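Local coordinates for protein peptidase S8 and S53, subtilisin, kexin, sedolisin (Mycobacterium smegmatis, PDB 4KG7) that probably cleaves peptide bonds as a subtilisin-like serine endopeptidase, the mycosin protease of the ESX-3 type VII secretion system, at residues P337-A341 with R342-H346; V249-P252 with S253-Q256; G44-P48 with N49-L53. All blocks are in the same frame, centred on the assembly; numbering follows the deposited sequence.

Interaction 1: P337-A341 with R342-H346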
ATOM      1  N   PRO A 337       4.689 -11.106 -18.804  1.00 11.46           N
ATOM      2  CA  PRO A 337       5.082  -9.700 -19.032  1.00 11.60           C
ATOM      3  C   PRO A 337       4.282  -8.929 -20.071  1.00 12.27           C
ATOM      4  O   PRO A 337       4.360  -7.707 -20.096  1.00 12.39           O
ATOM      5  CB  PRO A 337       6.552  -9.800 -19.447  1.00 12.07           C
ATOM      6  CG  PRO A 337       6.657 -11.148 -20.005  1.00 12.41           C
ATOM      7  CD  PRO A 337       5.753 -12.041 -19.233  1.00 12.07           C
ATOM      8  N   ASP A 338       3.458  -9.620 -20.833  1.00 13.12           N
ATOM      9  CA  ASP A 338       2.669  -8.981 -21.846  1.00 14.12           C
ATOM     10  C   ASP A 338       1.277  -8.607 -21.369  1.00 12.86           C
ATOM     11  O   ASP A 338       0.575  -7.874 -22.068  1.00 13.07           O
ATOM     12  CB  ASP A 338       2.616  -9.849 -23.101  1.00 16.20           C
ATOM     13  CG  ASP A 338       3.958  -9.906 -23.819  1.00 18.39           C
ATOM     14  OD1 ASP A 338       4.810  -9.016 -23.570  1.00 20.91           O
ATOM     15  OD2 ASP A 338       4.157 -10.805 -24.638  1.00 22.42           O
ATOM     16  N   LEU A 339       0.887  -9.051 -20.182  1.00 11.56           N
ATOM     17  CA  LEU A 339      -0.418  -8.680 -19.648  1.00 10.80           C
ATOM     18  C   LEU A 339      -0.465  -7.191 -19.332  1.00 10.13           C
ATOM     19  O   LEU A 339       0.499  -6.602 -18.814  1.00  9.68           O
ATOM     20  CB  LEU A 339      -0.748  -9.465 -18.362  1.00 10.52           C
ATOM     21  CG  LEU A 339      -0.916 -10.977 -18.547  1.00 10.85           C
ATOM     22  CD1 LEU A 339      -1.256 -11.591 -17.192  1.00 10.61           C
ATOM     23  CD2 LEU A 339      -1.957 -11.266 -19.638  1.00 11.35           C
ATOM     24  N   THR A 340      -1.605  -6.579 -19.621  1.00  9.79           N
ATOM     25  CA  THR A 340      -1.885  -5.192 -19.177  1.00  9.39           C
ATOM     26  C   THR A 340      -2.179  -5.168 -17.684  1.00  8.84           C
ATOM     27  O   THR A 340      -2.453  -6.192 -17.086  1.00  8.58           O
ATOM     28  CB  THR A 340      -3.108  -4.609 -19.915  1.00  9.73           C
ATOM     29  OG1 THR A 340      -4.272  -5.347 -19.526  1.00  9.76           O
ATOM     30  CG2 THR A 340      -2.902  -4.667 -21.395  1.00 10.34           C
ATOM     31  N   ALA A 341      -2.170  -3.971 -17.119  1.00  8.55           N
ATOM     32  CA  ALA A 341      -2.502  -3.810 -15.723  1.00  8.09           C
ATOM     33  C   ALA A 341      -3.910  -4.323 -15.462  1.00  8.14           C
ATOM     34  O   ALA A 341      -4.137  -4.969 -14.449  1.00  7.72           O
ATOM     35  CB  ALA A 341      -2.387  -2.357 -15.292  1.00  8.01           C
ATOM     36  N   ARG A 342      -4.851  -4.072 -16.369  1.00  8.69           N
ATOM     37  CA  ARG A 342      -6.226  -4.566 -16.112  1.00  8.92           C
ATOM     38  C   ARG A 342      -6.226  -6.093 -16.077  1.00  8.95           C
ATOM     39  O   ARG A 342      -6.918  -6.704 -15.249  1.00  8.79           O
ATOM     40  CB  ARG A 342      -7.229  -4.109 -17.157  1.00  9.72           C
ATOM     41  CG  ARG A 342      -7.554  -2.633 -17.174  1.00 10.13           C
ATOM     42  CD  ARG A 342      -8.462  -2.363 -18.323  1.00 11.00           C
ATOM     43  NE  ARG A 342      -9.101  -1.059 -18.359  1.00 11.42           N
ATOM     44  CZ  ARG A 342      -8.964  -0.166 -19.339  1.00 11.87           C
ATOM     45  NH1 ARG A 342      -8.175  -0.379 -20.379  1.00 12.31           N
ATOM     46  NH2 ARG A 342      -9.666   0.952 -19.274  1.00 12.40           N
ATOM     47  N   GLN A 343      -5.476  -6.712 -16.980  1.00  9.07           N
ATOM     48  CA  GLN A 343      -5.413  -8.181 -17.026  1.00  9.35           C
ATOM     49  C   GLN A 343      -4.781  -8.713 -15.751  1.00  8.98           C
ATOM     50  O   GLN A 343      -5.211  -9.735 -15.233  1.00  9.03           O
ATOM     51  CB  GLN A 343      -4.643  -8.672 -18.248  1.00  9.81           C
ATOM     52  CG  GLN A 343      -5.413  -8.548 -19.540  1.00 10.40           C
ATOM     53  CD  GLN A 343      -4.566  -8.920 -20.748  1.00 11.07           C
ATOM     54  OE1 GLN A 343      -3.531  -8.304 -21.011  1.00 11.32           O
ATOM     55  NE2 GLN A 343      -5.006  -9.921 -21.508  1.00 11.72           N
ATOM     56  N   VAL A 344      -3.773  -8.009 -15.222  1.00  8.72           N
ATOM     57  CA  VAL A 344      -3.096  -8.463 -14.022  1.00  8.47           C
ATOM     58  C   VAL A 344      -4.029  -8.375 -12.824  1.00  8.29           C
ATOM     59  O   VAL A 344      -4.108  -9.320 -12.029  1.00  8.40           O
ATOM     60  CB  VAL A 344      -1.810  -7.639 -13.760  1.00  8.25           C
ATOM     61  CG1 VAL A 344      -1.217  -7.953 -12.391  1.00  7.97           C
ATOM     62  CG2 VAL A 344      -0.777  -7.887 -14.849  1.00  8.60           C
ATOM     63  N   VAL A 345      -4.753  -7.267 -12.714  1.00  8.27           N
ATOM     64  CA  VAL A 345      -5.707  -7.113 -11.628  1.00  8.18           C
ATOM     65  C   VAL A 345      -6.791  -8.211 -11.716  1.00  8.68           C
ATOM     66  O   VAL A 345      -7.146  -8.821 -10.735  1.00  8.21           O
ATOM     67  CB  VAL A 345      -6.301  -5.683 -11.595  1.00  8.21           C
ATOM     68  CG1 VAL A 345      -7.500  -5.618 -10.647  1.00  8.26           C
ATOM     69  CG2 VAL A 345      -5.219  -4.684 -11.188  1.00  8.07           C
ATOM     70  N   HIS A 346      -7.313  -8.458 -12.908  1.00  9.39           N
ATOM     71  CA  HIS A 346      -8.305  -9.515 -13.107  1.00 10.30           C
ATOM     72  C   HIS A 346      -7.765 -10.871 -12.664  1.00 10.36           C
ATOM     73  O   HIS A 346      -8.451 -11.648 -12.002  1.00 10.21           O
ATOM     74  CB  HIS A 346      -8.706  -9.559 -14.590  1.00 11.22           C
ATOM     75  CG  HIS A 346      -9.681 -10.643 -14.932  1.00 12.31           C
ATOM     76  ND1 HIS A 346     -11.044 -10.510 -14.766  1.00 13.04           N
ATOM     77  CD2 HIS A 346      -9.483 -11.882 -15.429  1.00 12.80           C
ATOM     78  CE1 HIS A 346     -11.641 -11.612 -15.180  1.00 13.36           C
ATOM     79  NE2 HIS A 346     -10.716 -12.472 -15.552  1.00 13.62           N
TER
HETATM   80  O   HOH W   1      -2.102  -8.297 -23.215  1.00 20.35           O
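Thr340 and Gln343 turn their side chains back on each other's backbone at the start of helix 341-350. Thr340 OG1 accepts from Gln343 N at 3.1 Å; a chi1 of 66°, which sets the hydroxyl between the residue's own N and carbonyl carbon, aims it there. In return the Gln343 chain, extended beyond CG, reaches back past the hydroxyl, and its OE1 accepts from Thr340 N at 2.9 Å. That bond is nearly straight (169°), and the donor lies in the amide carbonyl plane on a lone pair. A water bridges the same OE1 to Asp338 O, donating to both, so two donors hold the amide oxygen. Leu339 crosses the glutamine at about a right angle, its CD2 3.7 Å from Gln343 CD, while its CB meets Val344 CG2 at 3.9 Å. Helical bonds follow at once, Val344 N to Thr340 O and Val345 N to Ala341 O, both 2.9 Å. Ala341 N is taken by Asp207, and Ala341, Val344 and Val345 pack on Val209 of the central sheet. The reciprocal pair of side-chain-to-backbone bonds is a capping box, with Thr340 as N-cap.

Interaction 2: V249-P252 with S253-Q256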
ATOM      1  N   VAL A 249     -14.535   7.983   3.479  1.00  9.70           N
ATOM      2  CA  VAL A 249     -13.909   7.747   2.172  1.00  9.41           C
ATOM      3  C   VAL A 249     -12.438   7.430   2.361  1.00  8.99           C
ATOM      4  O   VAL A 249     -11.712   8.227   2.932  1.00  9.71           O
ATOM      5  CB  VAL A 249     -14.060   8.967   1.254  1.00  9.70           C
ATOM      6  CG1 VAL A 249     -13.321   8.782  -0.062  1.00  9.42           C
ATOM      7  CG2 VAL A 249     -15.541   9.242   0.992  1.00 10.35           C
ATOM      8  N   SER A 250     -12.024   6.272   1.873  1.00  8.40           N
ATOM      9  CA  SER A 250     -10.623   5.873   1.944  1.00  7.96           C
ATOM     10  C   SER A 250      -9.923   6.226   0.634  1.00  7.70           C
ATOM     11  O   SER A 250     -10.363   5.820  -0.432  1.00  7.71           O
ATOM     12  CB  SER A 250     -10.527   4.378   2.187  1.00  7.69           C
ATOM     13  OG  SER A 250      -9.183   3.942   2.200  1.00  7.38           O
ATOM     14  N   ILE A 251      -8.863   7.012   0.742  1.00  7.70           N
ATOM     15  CA  ILE A 251      -8.145   7.614  -0.384  1.00  7.76           C
ATOM     16  C   ILE A 251      -6.734   7.018  -0.440  1.00  7.24           C
ATOM     17  O   ILE A 251      -5.999   7.032   0.555  1.00  7.22           O
ATOM     18  CB  ILE A 251      -8.082   9.148  -0.209  1.00  8.43           C
ATOM     19  CG1 ILE A 251      -9.485   9.762  -0.021  1.00  9.06           C
ATOM     20  CG2 ILE A 251      -7.408   9.801  -1.387  1.00  8.53           C
ATOM     21  CD1 ILE A 251      -9.485  11.052   0.759  1.00  9.74           C
ATOM     22  N   PRO A 252      -6.286   6.559  -1.628  1.00  6.84           N
ATOM     23  CA  PRO A 252      -6.936   6.588  -2.933  1.00  6.89           C
ATOM     24  C   PRO A 252      -7.804   5.371  -3.303  1.00  6.73           C
ATOM     25  O   PRO A 252      -8.243   5.256  -4.451  1.00  6.75           O
ATOM     26  CB  PRO A 252      -5.727   6.683  -3.865  1.00  6.83           C
ATOM     27  CG  PRO A 252      -4.741   5.764  -3.218  1.00  6.58           C
ATOM     28  CD  PRO A 252      -4.909   6.031  -1.738  1.00  6.69           C
ATOM     29  N   SER A 253      -8.073   4.481  -2.351  1.00  6.63           N
ATOM     30  CA  SER A 253      -8.872   3.270  -2.634  1.00  6.64           C
ATOM     31  C   SER A 253     -10.169   3.514  -3.366  1.00  7.17           C
ATOM     32  O   SER A 253     -10.578   2.696  -4.192  1.00  7.05           O
ATOM     33  CB  SER A 253      -9.191   2.496  -1.348  1.00  6.54           C
ATOM     34  OG  SER A 253      -8.081   1.746  -0.914  1.00  6.29           O
ATOM     35  N   TRP A 254     -10.859   4.606  -3.061  1.00  7.67           N
ATOM     36  CA  TRP A 254     -12.169   4.798  -3.684  1.00  8.53           C
ATOM     37  C   TRP A 254     -12.094   5.081  -5.175  1.00  8.39           C
ATOM     38  O   TRP A 254     -13.098   4.995  -5.854  1.00  8.64           O
ATOM     39  CB  TRP A 254     -13.000   5.808  -2.927  1.00  9.42           C
ATOM     40  CG  TRP A 254     -12.685   7.222  -3.209  1.00 10.31           C
ATOM     41  CD1 TRP A 254     -11.460   7.802  -3.336  1.00 10.48           C
ATOM     42  CD2 TRP A 254     -13.646   8.251  -3.374  1.00 11.25           C
ATOM     43  NE1 TRP A 254     -11.606   9.151  -3.580  1.00 11.21           N
ATOM     44  CE2 TRP A 254     -12.939   9.453  -3.598  1.00 11.79           C
ATOM     45  CE3 TRP A 254     -15.044   8.283  -3.339  1.00 11.91           C
ATOM     46  CZ2 TRP A 254     -13.586  10.675  -3.795  1.00 12.43           C
ATOM     47  CZ3 TRP A 254     -15.697   9.496  -3.545  1.00 12.68           C
ATOM     48  CH2 TRP A 254     -14.962  10.682  -3.770  1.00 13.09           C
ATOM     49  N   TRP A 255     -10.886   5.335  -5.689  1.00  8.05           N
ATOM     50  CA  TRP A 255     -10.689   5.594  -7.119  1.00  8.17           C
ATOM     51  C   TRP A 255     -10.681   4.312  -7.946  1.00  8.26           C
ATOM     52  O   TRP A 255      -9.755   4.041  -8.701  1.00  8.32           O
ATOM     53  CB  TRP A 255      -9.424   6.461  -7.357  1.00  8.02           C
ATOM     54  CG  TRP A 255      -9.711   7.910  -7.246  1.00  8.29           C
ATOM     55  CD1 TRP A 255      -9.367   8.768  -6.230  1.00  8.29           C
ATOM     56  CD2 TRP A 255     -10.441   8.680  -8.186  1.00  8.70           C
ATOM     57  NE1 TRP A 255      -9.825  10.035  -6.513  1.00  8.75           N
ATOM     58  CE2 TRP A 255     -10.490  10.008  -7.711  1.00  8.97           C
ATOM     59  CE3 TRP A 255     -11.028   8.380  -9.414  1.00  8.97           C
ATOM     60  CZ2 TRP A 255     -11.151  11.014  -8.408  1.00  9.55           C
ATOM     61  CZ3 TRP A 255     -11.674   9.384 -10.112  1.00  9.58           C
ATOM     62  CH2 TRP A 255     -11.729  10.680  -9.610  1.00  9.83           C
ATOM     63  N   GLN A 256     -11.786   3.576  -7.895  1.00  8.47           N
ATOM     64  CA  GLN A 256     -12.032   2.484  -8.799  1.00  8.49           C
ATOM     65  C   GLN A 256     -12.273   3.077 -10.199  1.00  8.73           C
ATOM     66  O   GLN A 256     -12.886   4.151 -10.336  1.00  9.10           O
ATOM     67  CB  GLN A 256     -13.247   1.690  -8.289  1.00  8.90           C
ATOM     68  CG  GLN A 256     -13.016   1.118  -6.905  1.00  8.81           C
ATOM     69  CD  GLN A 256     -11.803   0.237  -6.866  1.00  8.66           C
ATOM     70  OE1 GLN A 256     -11.746  -0.738  -7.599  1.00  9.72           O
ATOM     71  NE2 GLN A 256     -10.785   0.641  -6.124  1.00  8.54           N
TER
HETATM   72  O   HOH W   2      -7.145   4.081   0.322  1.00  4.70           O
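Val249 lies against Trp254 where strand 248-251 runs out into a type I beta turn, Pro252 to Trp255, entered through a cis peptide bond before Pro252. Val249 CG1 sits over the centre of the Trp254 indole, 3.5 Å from the centroid of the five-membered ring and 16° off the normal, a CH-pi contact; CG1 stands anti to the backbone N (chi1 175°), which carries it over that face. Ser250 follows with its carbonyl oxygen, which accepts from Trp254 N at 2.9 Å, almost in line with the C=O bond. Ser250 OG bonds to Ala214 O and also accepts from a water that in turn accepts from Ser253 N and bonds to Ser253 OG, a hydroxyl paired further with Ser261. Ile251 runs side by side with Trp254, its CG1 4.3 Å from Trp254 CD1. Both indole N-H groups, of Trp254 and Trp255, go to Gln192 OE1, tying the turn to the segment just before helix 193-205, whose Leu195 and Leu199 pack on Ile251 and Pro252. Pro252 closes the turn with its carbonyl: Trp255 N reaches Pro252 O at 2.9 Å, from a position 40° above the carbonyl plane.

Interaction 3: G44-P48 with N49-L53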
ATOM      1  N   GLY A  44      12.954 -14.525  13.199  1.00 16.83           N
ATOM      2  CA  GLY A  44      13.707 -15.319  12.208  1.00 16.73           C
ATOM      3  C   GLY A  44      12.991 -16.569  11.747  1.00 16.92           C
ATOM      4  O   GLY A  44      13.350 -17.142  10.717  1.00 16.94           O
ATOM      5  N   ALA A  45      11.992 -17.015  12.498  1.00 16.58           N
ATOM      6  CA  ALA A  45      11.166 -18.123  12.064  1.00 16.72           C
ATOM      7  C   ALA A  45      10.308 -17.716  10.867  1.00 16.33           C
ATOM      8  O   ALA A  45       9.858 -16.577  10.794  1.00 15.51           O
ATOM      9  CB  ALA A  45      10.294 -18.590  13.220  1.00 17.22           C
ATOM     10  N   VAL A  46      10.053 -18.644   9.949  1.00 16.78           N
ATOM     11  CA  VAL A  46       9.163 -18.342   8.817  1.00 16.50           C
ATOM     12  C   VAL A  46       7.796 -17.911   9.344  1.00 15.44           C
ATOM     13  O   VAL A  46       7.182 -18.621  10.124  1.00 16.69           O
ATOM     14  CB  VAL A  46       8.922 -19.542   7.897  1.00 17.62           C
ATOM     15  CG1 VAL A  46       8.114 -19.087   6.680  1.00 17.45           C
ATOM     16  CG2 VAL A  46      10.234 -20.157   7.452  1.00 18.47           C
ATOM     17  N   SER A  47       7.322 -16.755   8.911  1.00 14.43           N
ATOM     18  CA  SER A  47       6.046 -16.244   9.401  1.00 13.37           C
ATOM     19  C   SER A  47       4.898 -17.104   8.868  1.00 13.19           C
ATOM     20  O   SER A  47       4.883 -17.480   7.697  1.00 12.88           O
ATOM     21  CB  SER A  47       5.835 -14.796   8.960  1.00 12.76           C
ATOM     22  OG  SER A  47       4.502 -14.364   9.182  1.00 12.39           O
ATOM     23  N   PRO A  48       3.904 -17.370   9.714  1.00 12.94           N
ATOM     24  CA  PRO A  48       2.652 -17.969   9.219  1.00 12.93           C
ATOM     25  C   PRO A  48       1.993 -17.198   8.072  1.00 12.42           C
ATOM     26  O   PRO A  48       1.228 -17.778   7.274  1.00 12.49           O
ATOM     27  CB  PRO A  48       1.753 -17.934  10.451  1.00 13.31           C
ATOM     28  CG  PRO A  48       2.717 -18.049  11.591  1.00 13.67           C
ATOM     29  CD  PRO A  48       3.912 -17.255  11.179  1.00 13.39           C
ATOM     30  N   ASN A  49       2.253 -15.903   7.983  1.00 11.60           N
ATOM     31  CA  ASN A  49       1.751 -15.121   6.865  1.00 11.23           C
ATOM     32  C   ASN A  49       2.360 -15.559   5.532  1.00 11.52           C
ATOM     33  O   ASN A  49       1.671 -15.555   4.501  1.00 12.16           O
ATOM     34  CB  ASN A  49       2.033 -13.632   7.108  1.00 10.33           C
ATOM     35  CG  ASN A  49       1.345 -13.104   8.350  1.00 10.42           C
ATOM     36  OD1 ASN A  49       0.211 -13.443   8.602  1.00 10.61           O
ATOM     37  ND2 ASN A  49       1.992 -12.203   9.056  1.00 10.03           N
ATOM     38  N   GLN A  50       3.642 -15.915   5.532  1.00 11.98           N
ATOM     39  CA  GLN A  50       4.262 -16.446   4.319  1.00 12.11           C
ATOM     40  C   GLN A  50       3.599 -17.784   3.959  1.00 12.75           C
ATOM     41  O   GLN A  50       3.281 -18.031   2.786  1.00 12.55           O
ATOM     42  CB  GLN A  50       5.784 -16.612   4.469  1.00 12.64           C
ATOM     43  CG  GLN A  50       6.309 -17.399   3.283  1.00 13.00           C
ATOM     44  CD  GLN A  50       7.808 -17.572   3.213  1.00 13.70           C
ATOM     45  OE1 GLN A  50       8.569 -16.663   3.514  1.00 14.16           O
ATOM     46  NE2 GLN A  50       8.235 -18.746   2.752  1.00 14.43           N
ATOM     47  N   LEU A  51       3.383 -18.637   4.962  1.00 13.59           N
ATOM     48  CA  LEU A  51       2.819 -19.966   4.730  1.00 14.60           C
ATOM     49  C   LEU A  51       1.389 -19.868   4.181  1.00 14.52           C
ATOM     50  O   LEU A  51       0.999 -20.623   3.251  1.00 15.07           O
ATOM     51  CB  LEU A  51       2.890 -20.819   6.005  1.00 15.52           C
ATOM     52  CG  LEU A  51       4.307 -21.056   6.554  1.00 16.31           C
ATOM     53  CD1 LEU A  51       4.225 -21.729   7.912  1.00 16.98           C
ATOM     54  CD2 LEU A  51       5.169 -21.883   5.627  1.00 16.85           C
ATOM     55  N   ALA A  52       0.638 -18.886   4.677  1.00 14.11           N
ATOM     56  CA  ALA A  52      -0.704 -18.615   4.162  1.00 14.20           C
ATOM     57  C   ALA A  52      -0.709 -18.318   2.649  1.00 13.86           C
ATOM     58  O   ALA A  52      -1.662 -18.646   1.933  1.00 15.31           O
ATOM     59  CB  ALA A  52      -1.294 -17.443   4.916  1.00 13.84           C
ATOM     60  N   LEU A  53       0.351 -17.669   2.185  1.00 13.01           N
ATOM     61  CA  LEU A  53       0.480 -17.258   0.792  1.00 12.75           C
ATOM     62  C   LEU A  53       1.173 -18.289  -0.084  1.00 13.14           C
ATOM     63  O   LEU A  53       1.241 -18.113  -1.299  1.00 13.70           O
ATOM     64  CB  LEU A  53       1.276 -15.957   0.734  1.00 12.24           C
ATOM     65  CG  LEU A  53       0.547 -14.736   1.327  1.00 11.94           C
ATOM     66  CD1 LEU A  53       1.574 -13.628   1.534  1.00 11.77           C
ATOM     67  CD2 LEU A  53      -0.597 -14.305   0.427  1.00 12.43           C
TER
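The chain comes in extended through Val46 and Ser47 and turns helical at Pro48, where helix 48-53 starts; Pro48 O receives Ala52 N at 2.9 Å, and Ser47 O receives weak bonds from both Gln50 N and Leu51 N. Ser47 is the N-cap. Its OG accepts from Asn49 N at 3.0 Å, with an N-H...O angle of 148°, two residues on rather than three. The hydroxyl swings anti to its own backbone N (chi1 168°), which points it forward along the chain and brings it alongside Asn49 CB at 3.3 Å. At the first helical position no preceding residue of the helix offers a carbonyl to a backbone N-H, so the ring nitrogen of Pro48 forgoes nothing. The Asn49 amide leads away into the protein: ND2 donates to Glu288 O, and the side chain packs against Pro286 and Tyr324. The side chains of Val46 and Gln50 cross obliquely, CG1 of the valine lying over the amide face, 3.8 Å from Gln50 CD. Gln50, extended beyond CG, runs on to meet Leu55, Ser56 and Trp59 of the next helix. Val46 CG1 also reaches Leu51 CD2 at 4.2 Å, joining the residue before the N-cap to the one five further on, a hydrophobic staple. The serine hydroxyl caps the N-terminus by satisfying Asn49 N, whereas Ser47 O is shared by two weak donors and the first helical bond of good geometry is that of Ala52 N to Pro48 O; the helix start is therefore probably held by cap and staple together.

Along the chain the order is interaction 3, interaction 2, interaction 1, with no two of them touching. Interactions 1 and 2 come nearest, about 7 Å between nearest atoms and 21 Å between centres, and both border strand 209-213 of the seven-stranded parallel sheet: 337-346 through Val209, 249-256 through Ala212. Interaction 3 lies on the other side of the chain's centre from interaction 2, their centres 29 Å apart, and rests on strand 281-286 at the sheet's edge. Helix 318-335, which begins by the predicted catalytic Ser319, meets interaction 3 at Tyr324 and interaction 1 at its far end. The three thus mark separate points around the subtilisin-like core: two helix starts and the end of a strand.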